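Local coordinates for protein 2-methyl-3-hydroxypyridine-5-carboxylic acid oxygenase (Mesorhizobium loti, PDB 3ALJ) that probably uses reduced FAD and molecular oxygen to hydroxylate and open the ring of 2-methyl-3-hydroxypyridine-5-carboxylic acid in vitamin B6 breakdown, at residues A301-V306 with P334-C339; N307-S312 with D369-V374. One frame throughout, in Å; residues are numbered along the deposited sequence.

Contact 1 of 2, residues A301-V306 with P334-C339; sequences AGCAMV and PITDRC. With FAD (flavin-adenine dinucleotide), chain B.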
loop_
_atom_site.group_PDB
_atom_site.type_symbol
_atom_site.label_atom_id
_atom_site.label_comp_id
_atom_site.label_asym_id
_atom_site.label_seq_id
_atom_site.Cartn_x
_atom_site.Cartn_y
_atom_site.Cartn_z
ATOM N N ALA A 301 1.755 1.528 0.935
ATOM C CA ALA A 301 0.740 1.640 1.947
ATOM C C ALA A 301 1.333 1.713 3.353
ATOM O O ALA A 301 0.792 2.446 4.197
ATOM C CB ALA A 301 -0.285 0.469 1.918
ATOM N N GLY A 302 2.490 1.083 3.605
ATOM C CA GLY A 302 3.096 1.200 4.969
ATOM C C GLY A 302 3.466 2.647 5.234
ATOM O O GLY A 302 3.163 3.134 6.337
ATOM N N CYS A 303 4.121 3.288 4.257
ATOM C CA CYS A 303 4.449 4.719 4.447
ATOM C C CYS A 303 3.177 5.572 4.465
ATOM O O CYS A 303 3.069 6.475 5.319
ATOM C CB CYS A 303 5.344 5.196 3.303
ATOM S SG CYS A 303 7.040 4.538 3.465
ATOM N N ALA A 304 2.149 5.252 3.682
ATOM C CA ALA A 304 0.926 6.029 3.723
ATOM C C ALA A 304 0.302 5.939 5.123
ATOM O O ALA A 304 -0.136 6.973 5.656
ATOM C CB ALA A 304 -0.109 5.503 2.706
ATOM N N MET A 305 0.278 4.749 5.700
ATOM C CA MET A 305 -0.338 4.542 7.004
ATOM C C MET A 305 0.517 5.152 8.102
ATOM O O MET A 305 -0.057 5.795 9.024
ATOM C CB MET A 305 -0.537 3.039 7.197
ATOM C CG MET A 305 -1.659 2.543 6.278
ATOM S SD MET A 305 -1.851 0.694 6.404
ATOM C CE MET A 305 -2.621 0.579 8.053
ATOM N N VAL A 306 1.817 4.930 8.096
ATOM C CA VAL A 306 2.738 5.630 9.100
ATOM C C VAL A 306 2.532 7.129 9.015
ATOM O O VAL A 306 2.432 7.773 10.040
ATOM C CB VAL A 306 4.187 5.236 8.866
ATOM C CG1 VAL A 306 5.162 6.167 9.616
ATOM C CG2 VAL A 306 4.396 3.780 9.415
ATOM N N PRO A 334 11.517 12.394 5.823
ATOM C CA PRO A 334 12.748 11.770 5.369
ATOM C C PRO A 334 12.733 10.233 5.277
ATOM O O PRO A 334 13.344 9.653 4.363
ATOM C CB PRO A 334 13.823 12.269 6.365
ATOM C CG PRO A 334 13.280 13.650 6.769
ATOM C CD PRO A 334 11.775 13.385 6.923
ATOM N N ILE A 335 12.032 9.580 6.190
ATOM C CA ILE A 335 11.917 8.110 6.112
ATOM C C ILE A 335 11.263 7.710 4.750
ATOM O O ILE A 335 11.662 6.759 4.071
ATOM C CB ILE A 335 11.064 7.580 7.287
ATOM C CG1 ILE A 335 11.637 8.182 8.647
ATOM C CG2 ILE A 335 11.000 6.071 7.184
ATOM C CD1 ILE A 335 10.749 7.754 9.810
ATOM N N THR A 336 10.221 8.425 4.377
ATOM C CA THR A 336 9.481 8.135 3.111
ATOM C C THR A 336 10.310 8.515 1.907
ATOM O O THR A 336 10.333 7.733 0.941
ATOM C CB THR A 336 8.184 8.950 3.099
ATOM O OG1 THR A 336 7.236 8.338 4.010
ATOM C CG2 THR A 336 7.544 8.845 1.671
ATOM N N ASP A 337 11.065 9.662 1.922
ATOM C CA ASP A 337 11.829 10.008 0.785
ATOM C C ASP A 337 12.917 8.959 0.533
ATOM O O ASP A 337 13.183 8.564 -0.588
ATOM C CB ASP A 337 12.546 11.349 1.063
ATOM C CG ASP A 337 11.697 12.528 0.853
ATOM O OD1 ASP A 337 10.605 12.470 0.300
ATOM O OD2 ASP A 337 12.158 13.606 1.328
ATOM N N ARG A 338 13.526 8.472 1.627
ATOM C CA ARG A 338 14.592 7.438 1.497
ATOM C C ARG A 338 14.044 6.133 0.994
ATOM O O ARG A 338 14.597 5.482 0.134
ATOM C CB ARG A 338 15.301 7.143 2.864
ATOM C CG ARG A 338 16.294 8.278 3.170
ATOM C CD ARG A 338 17.227 7.966 4.422
ATOM N NE ARG A 338 16.451 7.708 5.637
ATOM C CZ ARG A 338 16.084 8.630 6.552
ATOM N NH1 ARG A 338 16.470 9.914 6.348
ATOM N NH2 ARG A 338 15.384 8.293 7.615
ATOM N N CYS A 339 12.860 5.768 1.541
ATOM C CA CYS A 339 12.248 4.500 1.111
ATOM C C CYS A 339 11.770 4.510 -0.389
ATOM O O CYS A 339 12.015 3.599 -1.131
ATOM C CB CYS A 339 11.092 4.165 2.075
ATOM S SG CYS A 339 10.249 2.612 1.685
HETATM P PA FAD B . -5.470 4.820 -2.598
HETATM O O1A FAD B . -5.337 3.449 -2.013
HETATM O O2A FAD B . -5.324 5.007 -3.995
HETATM O O5B FAD B . -6.891 5.353 -2.126
HETATM C C5B FAD B . -7.381 6.669 -2.547
HETATM C C4B FAD B . -8.877 6.520 -2.359
HETATM O O4B FAD B . -9.345 7.871 -2.694
HETATM C C3B FAD B . -9.558 5.624 -3.326
HETATM O O3B FAD B . -10.536 4.793 -2.668
HETATM C C2B FAD B . -10.152 6.612 -4.394
HETATM O O2B FAD B . -11.346 6.118 -5.026
HETATM C C1B FAD B . -10.539 7.800 -3.576
HETATM N N9A FAD B . -10.450 9.047 -4.265
HETATM C C8A FAD B . -9.637 9.421 -5.311
HETATM N N7A FAD B . -9.803 10.715 -5.624
HETATM C C5A FAD B . -10.769 11.194 -4.753
HETATM C C6A FAD B . -11.286 12.469 -4.535
HETATM N N6A FAD B . -10.903 13.526 -5.327
HETATM N N1A FAD B . -12.192 12.587 -3.562
HETATM C C2A FAD B . -12.608 11.557 -2.817
HETATM N N3A FAD B . -12.116 10.291 -2.947
HETATM C C4A FAD B . -11.168 10.155 -3.915
HETATM N N1 FAD B . 1.953 -1.048 -0.566
HETATM C C2 FAD B . 2.249 -1.784 0.490
HETATM O O2 FAD B . 2.335 -1.321 1.639
HETATM N N3 FAD B . 2.498 -3.148 0.337
HETATM C C4 FAD B . 2.402 -3.774 -0.907
HETATM O O4 FAD B . 2.487 -5.057 -0.965
HETATM C C4X FAD B . 2.110 -2.971 -1.995
HETATM N N5 FAD B . 2.114 -3.541 -3.314
HETATM C C5X FAD B . 1.889 -2.716 -4.401
HETATM C C6 FAD B . 1.989 -3.217 -5.711
HETATM C C7 FAD B . 1.703 -2.418 -6.788
HETATM C C7M FAD B . 1.807 -3.012 -8.223
HETATM C C8 FAD B . 1.381 -1.089 -6.609
HETATM C C8M FAD B . 1.090 -0.147 -7.799
HETATM C C9 FAD B . 1.284 -0.573 -5.310
HETATM C C9A FAD B . 1.583 -1.378 -4.183
HETATM N N10 FAD B . 1.533 -0.854 -2.817
HETATM C C10 FAD B . 1.841 -1.643 -1.774
HETATM C "C1'" FAD B . 1.216 0.639 -2.612
HETATM C "C2'" FAD B . -0.244 0.785 -2.203
HETATM O "O2'" FAD B . -1.081 0.176 -3.208
HETATM C "C3'" FAD B . -0.616 2.279 -2.180
HETATM O "O3'" FAD B . 0.579 3.016 -1.723
HETATM C "C4'" FAD B . -1.690 2.625 -1.234
HETATM O "O4'" FAD B . -2.891 1.942 -1.693
HETATM C "C5'" FAD B . -1.997 4.086 -1.244
HETATM O "O5'" FAD B . -3.061 4.335 -0.330
HETATM P P FAD B . -3.766 5.746 -0.423
HETATM O O1P FAD B . -4.845 5.699 0.574
HETATM O O2P FAD B . -2.783 6.874 -0.386
HETATM O O3P FAD B . -4.377 5.795 -1.919
#

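Contact 2 of 2, residues N307-S312 with D369-V374; sequences NAFSLS and DPLRRV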
loop_
_atom_site.group_PDB
_atom_site.type_symbol
_atom_site.label_atom_id
_atom_site.label_comp_id
_atom_site.label_asym_id
_atom_site.label_seq_id
_atom_site.Cartn_x
_atom_site.Cartn_y
_atom_site.Cartn_z
ATOM N N ASN A 307 2.507 7.693 7.812
ATOM C CA ASN A 307 2.355 9.180 7.697
ATOM C C ASN A 307 1.018 9.661 8.134
ATOM O O ASN A 307 0.980 10.672 8.859
ATOM C CB ASN A 307 2.720 9.591 6.268
ATOM C CG ASN A 307 4.153 9.307 5.892
ATOM O OD1 ASN A 307 4.506 9.221 4.645
ATOM N ND2 ASN A 307 4.954 9.162 6.823
ATOM N N ALA A 308 -0.041 8.905 7.870
ATOM C CA ALA A 308 -1.340 9.344 8.323
ATOM C C ALA A 308 -1.425 9.276 9.836
ATOM O O ALA A 308 -1.974 10.171 10.542
ATOM C CB ALA A 308 -2.403 8.502 7.671
ATOM N N PHE A 309 -0.880 8.188 10.435
ATOM C CA PHE A 309 -0.954 8.120 11.877
ATOM C C PHE A 309 -0.078 9.145 12.514
ATOM O O PHE A 309 -0.504 9.745 13.543
ATOM C CB PHE A 309 -0.468 6.659 12.303
ATOM C CG PHE A 309 -0.709 6.360 13.772
ATOM C CD1 PHE A 309 -1.955 5.904 14.186
ATOM C CD2 PHE A 309 0.320 6.643 14.688
ATOM C CE1 PHE A 309 -2.182 5.673 15.543
ATOM C CE2 PHE A 309 0.123 6.399 16.073
ATOM C CZ PHE A 309 -1.104 5.964 16.485
ATOM N N SER A 310 1.083 9.391 11.938
ATOM C CA SER A 310 2.029 10.395 12.455
ATOM C C SER A 310 1.414 11.789 12.406
ATOM O O SER A 310 1.688 12.621 13.308
ATOM C CB SER A 310 3.319 10.416 11.657
ATOM O OG SER A 310 3.973 9.137 11.862
ATOM N N LEU A 311 0.621 12.090 11.398
ATOM C CA LEU A 311 -0.117 13.402 11.312
ATOM C C LEU A 311 -0.910 13.572 12.561
ATOM O O LEU A 311 -0.933 14.693 13.193
ATOM C CB LEU A 311 -1.001 13.401 9.988
ATOM C CG LEU A 311 -1.792 14.721 9.844
ATOM C CD1 LEU A 311 -0.914 15.934 9.675
ATOM C CD2 LEU A 311 -2.652 14.525 8.594
ATOM N N SER A 312 -1.677 12.561 12.921
ATOM C CA SER A 312 -2.501 12.610 14.145
ATOM C C SER A 312 -1.693 12.893 15.390
ATOM O O SER A 312 -2.157 13.644 16.269
ATOM C CB SER A 312 -3.431 11.362 14.301
ATOM O OG SER A 312 -2.772 10.214 14.851
ATOM N N ASP A 369 8.987 2.030 14.294
ATOM C CA ASP A 369 7.755 1.885 15.071
ATOM C C ASP A 369 7.123 3.270 15.253
ATOM O O ASP A 369 7.623 4.083 16.027
ATOM C CB ASP A 369 8.111 1.357 16.469
ATOM C CG ASP A 369 6.920 1.398 17.332
ATOM O OD1 ASP A 369 5.776 1.435 16.869
ATOM O OD2 ASP A 369 7.074 1.322 18.553
ATOM N N PRO A 370 6.016 3.565 14.576
ATOM C CA PRO A 370 5.409 4.849 14.714
ATOM C C PRO A 370 4.827 5.077 16.097
ATOM O O PRO A 370 4.608 6.279 16.434
ATOM C CB PRO A 370 4.267 4.783 13.623
ATOM C CG PRO A 370 3.955 3.315 13.576
ATOM C CD PRO A 370 5.299 2.664 13.675
ATOM N N LEU A 371 4.527 4.059 16.930
ATOM C CA LEU A 371 3.853 4.322 18.248
ATOM C C LEU A 371 4.915 4.902 19.200
ATOM O O LEU A 371 4.651 5.931 19.885
ATOM C CB LEU A 371 3.279 2.997 18.746
ATOM C CG LEU A 371 2.322 2.232 17.780
ATOM C CD1 LEU A 371 1.603 1.163 18.602
ATOM C CD2 LEU A 371 1.336 3.271 17.263
ATOM N N ARG A 372 6.070 4.264 19.250
ATOM C CA ARG A 372 7.192 4.750 20.110
ATOM C C ARG A 372 8.111 5.699 19.446
ATOM O O ARG A 372 8.973 6.348 20.136
ATOM C CB ARG A 372 8.094 3.610 20.572
ATOM C CG ARG A 372 7.296 2.749 21.533
ATOM C CD ARG A 372 8.099 1.581 22.064
ATOM N NE ARG A 372 9.229 2.091 22.802
ATOM C CZ ARG A 372 10.442 1.597 22.624
ATOM N NH1 ARG A 372 10.573 0.555 21.814
ATOM N NH2 ARG A 372 11.478 2.072 23.337
ATOM N N ARG A 373 8.018 5.868 18.117
ATOM C CA ARG A 373 8.884 6.758 17.361
ATOM C C ARG A 373 10.359 6.357 17.438
ATOM O O ARG A 373 11.268 7.187 17.559
ATOM C CB ARG A 373 8.700 8.292 17.768
ATOM C CG ARG A 373 7.232 8.670 17.801
ATOM C CD ARG A 373 7.185 10.163 18.201
ATOM N NE ARG A 373 5.832 10.396 18.667
ATOM C CZ ARG A 373 5.236 11.617 18.556
ATOM N NH1 ARG A 373 4.005 11.702 19.075
ATOM N NH2 ARG A 373 5.925 12.614 17.950
ATOM N N VAL A 374 10.618 5.038 17.385
ATOM C CA VAL A 374 12.039 4.532 17.331
ATOM C C VAL A 374 12.108 3.465 16.318
ATOM O O VAL A 374 11.008 2.976 15.871
ATOM C CB VAL A 374 12.406 3.877 18.710
ATOM C CG1 VAL A 374 12.377 5.035 19.850
ATOM C CG2 VAL A 374 11.477 2.728 19.067
HETATM O O HOH W 1 5.521 8.421 14.034
#

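Contact 1 of 2, residues A301-V306 with P334-C339
Cys303 and Cys339 turn their sulfurs to each other by different torsions: in Cys303 SG stands opposite its own carbonyl carbon (chi1 -73°), whereas in Cys339 it extends away from the backbone N (chi1 -179°). The two SG atoms come to 4.1 Å, a van der Waals contact and not a disulfide; Cys303 SG is instead joined covalently to a beta-mercaptoethanol, probably from the crystallisation liquor. One turn earlier on helix 321-349, Thr336 completes the touch. Its OG1 lies 3.7 Å from Cys303 CB and about as far from the sulfur, so the hydroxyl rests against the whole short side chain. The hydroxyl has its polar partner in Asn307 OD1, one turn further along helix 300-314, to which it hydrogen-bonds. The CA atoms of Cys303 and Thr336 are 6.2 Å apart, consistent with the short side chains at this point. Met293 lies against both cysteines.

The N-terminal end of segment 301-306 meets the flavin. Ala301 N gives an almost straight hydrogen bond of 3.0 Å to FAD N1 (176° at the hydrogen), and Gly302 N makes a weak, bent one to FAD O2 at 3.1 Å. Both amides belong to the first turn of helix 300-314, whose N-terminal end is thus directed at the pyrimidine edge of the isoalloxazine. Such an arrangement, familiar in flavoprotein hydroxylases, would be expected to stabilise negative charge at N1 and O2 of the reduced flavin, while the Cys303 side chain packs against helix 321-349 by van der Waals contact alone.

Contact 2 of 2, residues N307-S312 with D369-V374
Phe309 and Leu371 form the close part of this contact, where helix 300-314 meets the turn between the short strands 368-369 and 374-375. With CG anti to the backbone N (chi1 -170°), the phenyl ring reaches out from the helix, and Leu371 CD2 comes against its outer end, 3.6 Å from Phe309 CE2. The two side chains cross at roughly a right angle. Pro370 CB approaches Phe309 CD2 more loosely, at 4.5 Å.

Beside this apolar patch a single water bridges the segments. It donates to Ser310 OG at 2.8 Å and, weakly, to Pro370 O at 3.3 Å; Ser310 OG also hydrogen-bonds Val306 O, and Pro370 O accepts from Gln313 NE2. The solvent side lies further round the turn, where Leu371 is partly exposed and Arg372 fully so.

The turn has its own internal bracing. Leu371 N bonds to Asp369 OD1 at 2.9 Å in an Asx turn, meeting the oxygen from above the carboxylate plane, and Arg373 and Val374 opposite Asp369 make a G1 beta bulge. Asp369 OD2 forms a salt bridge with Arg61 of helix 57-65. The chemistry therefore implies a turn braced by its own Asp369 and beta bulge that offers apolar carbons to Phe309, with a water bridge beside them.

Overall arrangement
Both contacts use helix 300-314, on successive turns. Contact 1 is fully buried beside the flavin and joins this helix to the long helix 321-349; contact 2, its centre about 11 Å from that of contact 1, is only partly buried and joins it to a turn near the C-terminus. Sulfur and a hydroxyl carry the first, with backbone amides of the same helix bound to FAD, whereas a phenyl ring, aliphatic carbons and a bridging water carry the second. They touch where Val306 CG2 packs on Pro370 CG, and Asn307 ties back to contact 1. One helix thus presents its N-terminal end to FAD and its later turns to the C-terminal region.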